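Local coordinates for protein separin (Saccharomyces cerevisiae, PDB 5U1T) that acts as a caspase-like cysteine protease that cleaves the cohesin subunit MCD1/SCC1 at the onset of anaphase and is kept inactive by securin for most of the cell cycle, at residues Asp762-Lys765 / Ala766-Leu769; Asn1089-Asn1092 / Lys1093-Arg1096. One frame throughout, in Å; residues are numbered along the deposited sequence.

In the fold
Both contacts are local, and together they illustrate how a long helix can hold a distant loop through a few side chains. Interaction 1 comes first along the chain, as two consecutive turns of helix 756-775. Interaction 2 follows some 320 residues later, as a turn in the loop between helices 1075-1088 and 1111-1127. Neither closes a long loop; they stand in series, without nesting or crossing. Yet their centres lie only about 11 Å apart, and they meet directly: Asn768 ND2 probably donates to Tyr1095 O at 2.8 Å, while Lys765 CE rests 3.4 Å from Asn1094 O. The loop is thereby tied to the helix, beside a chain of another protein.

Interaction 1: residues Asp762-Lys765 / Ala766-Leu769; sequences DCRK and AQNL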
ATOM      1  N   ASP A 762     -14.179   8.234  -4.776  1.00 67.21           N
ATOM      2  CA  ASP A 762     -12.921   7.588  -5.123  1.00 66.37           C
ATOM      3  C   ASP A 762     -12.345   6.851  -3.927  1.00 72.22           C
ATOM      4  O   ASP A 762     -12.179   5.626  -3.961  1.00 73.90           O
ATOM      5  CB  ASP A 762     -11.913   8.606  -5.641  1.00 60.00           C
ATOM      6  CG  ASP A 762     -12.210   9.044  -7.056  1.00 63.35           C
ATOM      7  OD1 ASP A 762     -13.104   8.454  -7.706  1.00 62.65           O
ATOM      8  OD2 ASP A 762     -11.536   9.983  -7.532  1.00 72.09           O
ATOM      9  N   CYS A 763     -12.036   7.617  -2.887  1.00 69.57           N
ATOM     10  CA  CYS A 763     -11.617   7.095  -1.590  1.00 67.19           C
ATOM     11  C   CYS A 763     -12.353   5.843  -1.150  1.00 64.93           C
ATOM     12  O   CYS A 763     -11.752   4.932  -0.595  1.00 69.71           O
ATOM     13  CB  CYS A 763     -11.819   8.163  -0.516  1.00 69.82           C
ATOM     14  SG  CYS A 763     -10.320   8.938  -0.007  1.00 73.03           S
ATOM     15  N   ARG A 764     -13.659   5.811  -1.379  1.00 64.13           N
ATOM     16  CA  ARG A 764     -14.475   4.695  -0.920  1.00 70.29           C
ATOM     17  C   ARG A 764     -14.309   3.471  -1.822  1.00 68.44           C
ATOM     18  O   ARG A 764     -14.422   2.342  -1.359  1.00 69.10           O
ATOM     19  CB  ARG A 764     -15.945   5.113  -0.834  1.00 72.26           C
ATOM     20  CG  ARG A 764     -16.212   6.232   0.193  1.00 75.28           C
ATOM     21  CD  ARG A 764     -16.289   5.715   1.623  1.00 73.12           C
ATOM     22  NE  ARG A 764     -17.252   4.627   1.697  1.00 74.27           N
ATOM     23  CZ  ARG A 764     -16.916   3.341   1.728  1.00 80.62           C
ATOM     24  NH1 ARG A 764     -17.865   2.413   1.764  1.00 84.77           N
ATOM     25  NH2 ARG A 764     -15.631   2.980   1.719  1.00 77.57           N
ATOM     26  N   LYS A 765     -14.040   3.697  -3.104  1.00 65.97           N
ATOM     27  CA  LYS A 765     -13.703   2.608  -4.000  1.00 66.17           C
ATOM     28  C   LYS A 765     -12.383   1.984  -3.568  1.00 70.45           C
ATOM     29  O   LYS A 765     -12.236   0.761  -3.550  1.00 67.58           O
ATOM     30  CB  LYS A 765     -13.598   3.094  -5.436  1.00 67.62           C
ATOM     31  CG  LYS A 765     -14.873   3.585  -6.024  1.00 71.03           C
ATOM     32  CD  LYS A 765     -14.614   4.100  -7.420  1.00 71.04           C
ATOM     33  CE  LYS A 765     -15.861   4.722  -8.002  1.00 71.74           C
ATOM     34  NZ  LYS A 765     -15.582   5.369  -9.303  1.00 71.95           N
ATOM     35  N   ALA A 766     -11.427   2.844  -3.228  1.00 61.77           N
ATOM     36  CA  ALA A 766     -10.118   2.410  -2.789  1.00 59.26           C
ATOM     37  C   ALA A 766     -10.263   1.506  -1.576  1.00 63.62           C
ATOM     38  O   ALA A 766      -9.611   0.474  -1.481  1.00 67.81           O
ATOM     39  CB  ALA A 766      -9.238   3.594  -2.475  1.00 54.39           C
ATOM     40  N   GLN A 767     -11.139   1.877  -0.660  1.00 63.52           N
ATOM     41  CA  GLN A 767     -11.343   1.082   0.539  1.00 66.64           C
ATOM     42  C   GLN A 767     -12.113  -0.200   0.273  1.00 67.87           C
ATOM     43  O   GLN A 767     -11.896  -1.211   0.934  1.00 71.23           O
ATOM     44  CB  GLN A 767     -12.077   1.899   1.587  1.00 67.29           C
ATOM     45  CG  GLN A 767     -11.201   2.859   2.301  1.00 63.71           C
ATOM     46  CD  GLN A 767     -11.792   3.258   3.631  1.00 76.82           C
ATOM     47  OE1 GLN A 767     -13.020   3.453   3.753  1.00 72.18           O
ATOM     48  NE2 GLN A 767     -10.930   3.370   4.653  1.00 76.77           N
ATOM     49  N   ASN A 768     -13.030  -0.163  -0.678  1.00 67.44           N
ATOM     50  CA  ASN A 768     -13.776  -1.363  -0.992  1.00 68.74           C
ATOM     51  C   ASN A 768     -12.892  -2.374  -1.713  1.00 68.03           C
ATOM     52  O   ASN A 768     -13.016  -3.576  -1.496  1.00 71.34           O
ATOM     53  CB  ASN A 768     -15.018  -1.022  -1.820  1.00 75.85           C
ATOM     54  CG  ASN A 768     -16.088  -0.322  -0.993  1.00 76.51           C
ATOM     55  OD1 ASN A 768     -16.056  -0.349   0.238  1.00 75.33           O
ATOM     56  ND2 ASN A 768     -17.041   0.308  -1.667  1.00 78.49           N
ATOM     57  N   LEU A 769     -11.989  -1.888  -2.533  1.00 62.02           N
ATOM     58  CA  LEU A 769     -11.096  -2.768  -3.230  1.00 66.83           C
ATOM     59  C   LEU A 769     -10.175  -3.435  -2.253  1.00 70.11           C
ATOM     60  O   LEU A 769      -9.835  -4.579  -2.400  1.00 70.41           O
ATOM     61  CB  LEU A 769     -10.258  -1.990  -4.216  1.00 66.31           C
ATOM     62  CG  LEU A 769     -10.870  -1.699  -5.564  1.00 63.23           C
ATOM     63  CD1 LEU A 769      -9.814  -1.037  -6.392  1.00 66.44           C
ATOM     64  CD2 LEU A 769     -11.303  -2.968  -6.239  1.00 65.39           C
TER
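Asp762 O accepts Ala766 N at 3.0 Å, the first of four i-to-i+4 bonds that make 762-765 and 766-769 one uninterrupted run of helix; the last joins Leu769 N to Lys765 O at 2.8 Å. In the mainly helical region of separase, this helix, 756-775, packs between helices 729-752 and 782-805, Cys763 touching both. On this frame the side chains of Arg764, Gln767 and Asn768 converge. The arginine chain leaves beside its backbone N, then folds at chi2 (-80°) and chi3 (-53°), which carries the guanidinium back over the next turn. There Arg764 NH2 approaches Gln767 OE1 at 3.3 Å, and NH1 of the same group lies 3.6 Å from Asn768 OD1. Both amides stand nearly upright to the guanidinium, that of Asn768 at 88°. Stronger partners lie elsewhere: Arg764 NE donates to the backbone of a chain of another protein, the guanidinium makes a cation-pi contact with Tyr1095, and Asn768 ND2 is hydrogen-bonded to Tyr1095 O. An alanine in place of this arginine is likely to leave the Tyr1095 ring without its cation and that neighbouring backbone without its donor. The chemistry implies a largely buried guanidinium, near two amide oxygens, whose firmer partners are an aromatic ring and another protein's backbone.

Interaction 2: residues Asn1089-Asn1092 / Lys1093-Arg1096; sequences NIDN and KNYR
Ile1090 lies across the phenol end of Tyr1095, and this is the compact half of the contact. Its CG2 methyl sits 3.5 Å from Tyr1095 CZ, CD1 also reaches the hydroxyl oxygen, and the two side chains cross at about a right angle. Asn1092 approaches the same ring from its rim: ND2 lies in the ring plane, 3.4 Å from Tyr1095 CD2, with the amide turned 68° from the ring. Methyl groups and an amide thus flank one buried tyrosine from different directions.

The other half faces solvent and is held by polar bonds. Asp1091 turns its carboxylate toward the chain ahead, chi1 (-169°) setting CG opposite the backbone N, and OD1 takes Lys1093 N at 2.7 Å, forming an Asx turn. Asp1091 O accepts Asn1094 N at 3.1 Å, so a beta turn overlaps the Asx turn; a weak bond from Tyr1095 N to Asn1092 O carries the helical turn one residue further. The ammonium of Lys1093 stays looser, NZ being 4.5 Å from Asp1091 OD2, which may give a weak attraction but is too far for a salt bridge.

The turn follows closely on helix 1075-1088 and leans on helix 756-775, where Ile1090 packs against Ile757, and Asn1094 and Tyr1095 against Ile761; a chain of another protein touches Asn1092, Tyr1095 and Arg1096.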
ATOM      1  N   ASN A1089     -27.411  11.786   0.360  1.00 80.40           N
ATOM      2  CA  ASN A1089     -28.334  11.254  -0.627  1.00 78.78           C
ATOM      3  C   ASN A1089     -27.581  10.587  -1.785  1.00 80.28           C
ATOM      4  O   ASN A1089     -28.172  10.248  -2.815  1.00 74.93           O
ATOM      5  CB  ASN A1089     -29.256  12.357  -1.131  1.00 71.13           C
ATOM      6  CG  ASN A1089     -30.242  12.836  -0.058  1.00 78.70           C
ATOM      7  OD1 ASN A1089     -29.971  13.787   0.693  1.00 79.69           O
ATOM      8  ND2 ASN A1089     -31.397  12.186   0.008  1.00 77.90           N
ATOM      9  N   ILE A1090     -26.276  10.388  -1.593  1.00 76.37           N
ATOM     10  CA  ILE A1090     -25.441   9.651  -2.537  1.00 76.37           C
ATOM     11  C   ILE A1090     -25.875   8.194  -2.695  1.00 82.35           C
ATOM     12  O   ILE A1090     -25.945   7.455  -1.713  1.00 80.93           O
ATOM     13  CB  ILE A1090     -23.957   9.642  -2.099  1.00 79.09           C
ATOM     14  CG1 ILE A1090     -23.362  11.050  -2.136  1.00 78.32           C
ATOM     15  CG2 ILE A1090     -23.151   8.696  -2.978  1.00 75.75           C
ATOM     16  CD1 ILE A1090     -21.829  11.067  -2.178  1.00 77.55           C
ATOM     17  N   ASP A1091     -26.150   7.776  -3.926  1.00 81.63           N
ATOM     18  CA  ASP A1091     -26.464   6.380  -4.197  1.00 85.24           C
ATOM     19  C   ASP A1091     -25.277   5.487  -3.853  1.00 88.14           C
ATOM     20  O   ASP A1091     -24.164   5.709  -4.331  1.00 86.72           O
ATOM     21  CB  ASP A1091     -26.852   6.196  -5.659  1.00 90.31           C
ATOM     22  CG  ASP A1091     -27.430   4.826  -5.939  1.00 94.09           C
ATOM     23  OD1 ASP A1091     -26.783   3.813  -5.588  1.00 93.52           O
ATOM     24  OD2 ASP A1091     -28.546   4.762  -6.511  1.00 97.41           O
ATOM     25  N   ASN A1092     -25.512   4.460  -3.044  1.00 88.37           N
ATOM     26  CA  ASN A1092     -24.415   3.604  -2.587  1.00 86.04           C
ATOM     27  C   ASN A1092     -23.801   2.721  -3.675  1.00 86.04           C
ATOM     28  O   ASN A1092     -22.746   2.136  -3.456  1.00 87.62           O
ATOM     29  CB  ASN A1092     -24.882   2.735  -1.415  1.00 85.87           C
ATOM     30  CG  ASN A1092     -24.728   3.444  -0.076  1.00 90.97           C
ATOM     31  OD1 ASN A1092     -25.688   3.995   0.483  1.00 96.56           O
ATOM     32  ND2 ASN A1092     -23.506   3.460   0.432  1.00 87.94           N
ATOM     33  N   LYS A1093     -24.441   2.637  -4.839  1.00 87.70           N
ATOM     34  CA  LYS A1093     -23.866   1.914  -5.977  1.00 91.16           C
ATOM     35  C   LYS A1093     -22.585   2.593  -6.480  1.00 91.17           C
ATOM     36  O   LYS A1093     -21.723   1.943  -7.101  1.00 94.65           O
ATOM     37  CB  LYS A1093     -24.872   1.799  -7.133  1.00 94.83           C
ATOM     38  CG  LYS A1093     -24.717   2.875  -8.224  1.00 98.45           C
ATOM     39  CD  LYS A1093     -25.648   2.620  -9.422  1.00102.74           C
ATOM     40  CE  LYS A1093     -25.514   3.704 -10.510  1.00 98.61           C
ATOM     41  NZ  LYS A1093     -25.756   5.095 -10.015  1.00 91.38           N
ATOM     42  N   ASN A1094     -22.469   3.895  -6.208  1.00 87.62           N
ATOM     43  CA  ASN A1094     -21.342   4.709  -6.675  1.00 89.76           C
ATOM     44  C   ASN A1094     -20.027   4.312  -6.022  1.00 82.96           C
ATOM     45  O   ASN A1094     -18.955   4.444  -6.615  1.00 82.22           O
ATOM     46  CB  ASN A1094     -21.613   6.193  -6.411  1.00 91.75           C
ATOM     47  CG  ASN A1094     -22.616   6.795  -7.388  1.00 90.18           C
ATOM     48  OD1 ASN A1094     -22.312   7.773  -8.070  1.00 91.23           O
ATOM     49  ND2 ASN A1094     -23.814   6.211  -7.463  1.00 89.84           N
ATOM     50  N   TYR A1095     -20.121   3.815  -4.798  1.00 86.86           N
ATOM     51  CA  TYR A1095     -18.948   3.407  -4.044  1.00 86.87           C
ATOM     52  C   TYR A1095     -18.388   2.051  -4.494  1.00 91.06           C
ATOM     53  O   TYR A1095     -17.283   1.671  -4.095  1.00 88.09           O
ATOM     54  CB  TYR A1095     -19.291   3.374  -2.555  1.00 84.75           C
ATOM     55  CG  TYR A1095     -19.743   4.715  -2.030  1.00 83.47           C
ATOM     56  CD1 TYR A1095     -19.064   5.875  -2.366  1.00 78.57           C
ATOM     57  CD2 TYR A1095     -20.865   4.823  -1.216  1.00 85.22           C
ATOM     58  CE1 TYR A1095     -19.478   7.115  -1.887  1.00 80.45           C
ATOM     59  CE2 TYR A1095     -21.291   6.059  -0.733  1.00 82.25           C
ATOM     60  CZ  TYR A1095     -20.592   7.201  -1.071  1.00 81.82           C
ATOM     61  OH  TYR A1095     -21.004   8.434  -0.598  1.00 86.19           O
ATOM     62  N   ARG A1096     -19.129   1.331  -5.334  1.00 94.48           N
ATOM     63  CA  ARG A1096     -18.689   0.003  -5.765  1.00 91.92           C
ATOM     64  C   ARG A1096     -18.643  -0.191  -7.286  1.00 90.86           C
ATOM     65  O   ARG A1096     -18.752  -1.320  -7.776  1.00 96.92           O
ATOM     66  CB  ARG A1096     -19.589  -1.070  -5.138  1.00 87.58           C
ATOM     67  CG  ARG A1096     -19.014  -1.660  -3.860  1.00 90.38           C
ATOM     68  CD  ARG A1096     -20.107  -2.189  -2.932  1.00 96.70           C
ATOM     69  NE  ARG A1096     -19.648  -2.224  -1.536  1.00 99.38           N
ATOM     70  CZ  ARG A1096     -20.392  -2.601  -0.496  1.00 96.44           C
ATOM     71  NH1 ARG A1096     -19.870  -2.588   0.730  1.00 94.01           N
ATOM     72  NH2 ARG A1096     -21.652  -2.990  -0.677  1.00 91.43           N
TER